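Local coordinates for Tas1 (Pseudomonas aeruginosa, PDB 6OX6), which pyrophosphorylates adenosine nucleotides to (p)ppApp as a toxin delivered by type VI secretion, draining ADP and ATP from competitor cells, at residues 343-348 and 371-376. Residues are numbered along the deposited sequence; the frame is centred on the assembly and turned at random.
Sequences LGYSGV and YAKESE. With ACT (acetate ion), chain I.
Tyr345 and Lys373 make the nonpolar contact: the methylene chain of the lysine runs at about a right angle across the tyrosine side chain. Lys373 CD meets the ring obliquely, 3.6 Å from Tyr345 CE2 and 3.7 Å from Tyr345 CZ, while Lys373 CB lies farther back, 4.1 Å from CE2. The lysine is extended throughout, with CG trans to its backbone N (chi1 171°), which lays the ammonium group over the hydroxyl end of the ring. Tyr430 of helix 419-435 touches both side chains, and Arg60 of the immunity protein Pa14_01140 also packs on Tyr345. In the fold, the contact joins the lead-in to strand 347-353, an inner strand of the five-stranded mixed sheet, to the C-terminal end of helix 367-373, which follows the neighbouring strand 359-365. Polar contacts gather around an acetate ion, probably from the crystallisation liquor. Lys373 NZ donates a hydrogen bond to acetate O at 2.6 Å, a pairing in which opposite charges probably help. Glu374, bent at chi2 (-77°), brings OE2 to 2.9 Å from acetate OXT. The acetate methyl, at the Tyr345 ring edge, approaches OH unusually closely, leaving the ion's orientation doubtful; that hydroxyl also has a weak hydrogen bond with Asn365 ND2.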
loop_
_atom_site.group_PDB
_atom_site.type_symbol
_atom_site.label_atom_id
_atom_site.label_comp_id
_atom_site.label_asym_id
_atom_site.label_seq_id
_atom_site.Cartn_x
_atom_site.Cartn_y
_atom_site.Cartn_z
ATOM N N LEU A 343 9.937 6.786 -3.148
ATOM C CA LEU A 343 9.199 7.553 -4.136
ATOM C C LEU A 343 8.603 8.847 -3.581
ATOM O O LEU A 343 7.948 9.563 -4.331
ATOM C CB LEU A 343 8.080 6.694 -4.729
ATOM C CG LEU A 343 8.487 5.321 -5.312
ATOM C CD1 LEU A 343 7.275 4.711 -6.081
ATOM C CD2 LEU A 343 9.691 5.377 -6.187
ATOM N N GLY A 344 8.801 9.162 -2.306
ATOM C CA GLY A 344 8.407 10.468 -1.786
ATOM C C GLY A 344 6.920 10.689 -1.625
ATOM O O GLY A 344 6.491 11.831 -1.405
ATOM N N TYR A 345 6.122 9.631 -1.678
ATOM C CA TYR A 345 4.691 9.769 -1.493
ATOM C C TYR A 345 4.382 10.044 -0.015
ATOM O O TYR A 345 5.192 9.759 0.873
ATOM C CB TYR A 345 3.990 8.494 -1.995
ATOM C CG TYR A 345 2.467 8.494 -1.902
ATOM C CD1 TYR A 345 1.809 7.568 -1.109
ATOM C CD2 TYR A 345 1.707 9.430 -2.595
ATOM C CE1 TYR A 345 0.412 7.562 -1.007
ATOM C CE2 TYR A 345 0.321 9.435 -2.515
ATOM C CZ TYR A 345 -0.313 8.488 -1.722
ATOM O OH TYR A 345 -1.675 8.473 -1.609
ATOM N N SER A 346 3.224 10.663 0.245
ATOM C CA SER A 346 2.744 10.815 1.617
ATOM C C SER A 346 1.248 10.536 1.671
ATOM O O SER A 346 0.531 10.732 0.692
ATOM C CB SER A 346 3.043 12.214 2.203
ATOM O OG SER A 346 2.610 13.239 1.326
ATOM N N GLY A 347 0.787 10.059 2.816
ATOM C CA GLY A 347 -0.584 9.611 2.956
ATOM C C GLY A 347 -0.697 8.634 4.110
ATOM O O GLY A 347 0.276 8.322 4.790
ATOM N N VAL A 348 -1.913 8.145 4.315
ATOM C CA VAL A 348 -2.199 7.211 5.398
ATOM C C VAL A 348 -2.849 5.983 4.810
ATOM O O VAL A 348 -3.715 6.092 3.934
ATOM C CB VAL A 348 -3.123 7.820 6.471
ATOM C CG1 VAL A 348 -3.559 6.748 7.501
ATOM C CG2 VAL A 348 -2.438 8.970 7.123
ATOM N N TYR A 371 -4.628 14.372 -6.347
ATOM C CA TYR A 371 -4.393 15.017 -7.628
ATOM C C TYR A 371 -3.031 14.631 -8.185
ATOM O O TYR A 371 -2.892 14.276 -9.361
ATOM C CB TYR A 371 -4.482 16.536 -7.456
ATOM C CG TYR A 371 -4.240 17.300 -8.716
ATOM C CD1 TYR A 371 -3.061 18.009 -8.914
ATOM C CD2 TYR A 371 -5.193 17.317 -9.718
ATOM C CE1 TYR A 371 -2.845 18.722 -10.091
ATOM C CE2 TYR A 371 -4.993 18.007 -10.888
ATOM C CZ TYR A 371 -3.815 18.705 -11.066
ATOM O OH TYR A 371 -3.638 19.389 -12.241
ATOM N N ALA A 372 -2.017 14.677 -7.329
ATOM C CA ALA A 372 -0.657 14.431 -7.778
ATOM C C ALA A 372 -0.471 12.988 -8.210
ATOM O O ALA A 372 0.157 12.719 -9.243
ATOM C CB ALA A 372 0.319 14.786 -6.663
ATOM N N LYS A 373 -1.017 12.052 -7.441
ATOM C CA LYS A 373 -0.711 10.654 -7.665
ATOM C C LYS A 373 -1.565 10.027 -8.764
ATOM O O LYS A 373 -1.036 9.303 -9.612
ATOM C CB LYS A 373 -0.892 9.871 -6.367
ATOM C CG LYS A 373 -0.810 8.367 -6.573
ATOM C CD LYS A 373 -1.115 7.642 -5.261
ATOM C CE LYS A 373 -1.247 6.149 -5.485
ATOM N NZ LYS A 373 -1.512 5.432 -4.221
ATOM N N GLU A 374 -2.877 10.261 -8.752
ATOM C CA GLU A 374 -3.793 9.521 -9.610
ATOM C C GLU A 374 -4.011 10.225 -10.957
ATOM O O GLU A 374 -3.913 11.448 -11.084
ATOM C CB GLU A 374 -5.143 9.341 -8.926
ATOM C CG GLU A 374 -5.087 8.811 -7.515
ATOM C CD GLU A 374 -4.818 7.306 -7.455
ATOM O OE1 GLU A 374 -4.465 6.697 -8.497
ATOM O OE2 GLU A 374 -4.970 6.734 -6.353
ATOM N N SER A 375 -4.345 9.427 -11.966
ATOM C CA SER A 375 -4.781 9.994 -13.236
ATOM C C SER A 375 -5.965 10.923 -13.013
ATOM O O SER A 375 -6.676 10.841 -12.005
ATOM C CB SER A 375 -5.180 8.882 -14.212
ATOM O OG SER A 375 -6.396 8.255 -13.786
ATOM N N GLU A 376 -6.188 11.817 -13.974
ATOM C CA GLU A 376 -7.308 12.749 -13.859
ATOM C C GLU A 376 -8.631 12.020 -13.632
ATOM O O GLU A 376 -9.411 12.401 -12.746
ATOM C CB GLU A 376 -7.405 13.638 -15.100
ATOM C CG GLU A 376 -8.707 14.410 -15.158
ATOM C CD GLU A 376 -8.789 15.341 -16.354
ATOM O OE1 GLU A 376 -7.786 15.474 -17.090
ATOM O OE2 GLU A 376 -9.841 15.985 -16.520
HETATM C C ACT I . -4.565 6.927 -2.769
HETATM O O ACT I . -3.793 5.944 -2.974
HETATM O OXT ACT I . -5.348 7.500 -3.582
HETATM C CH3 ACT I . -4.540 7.501 -1.292
#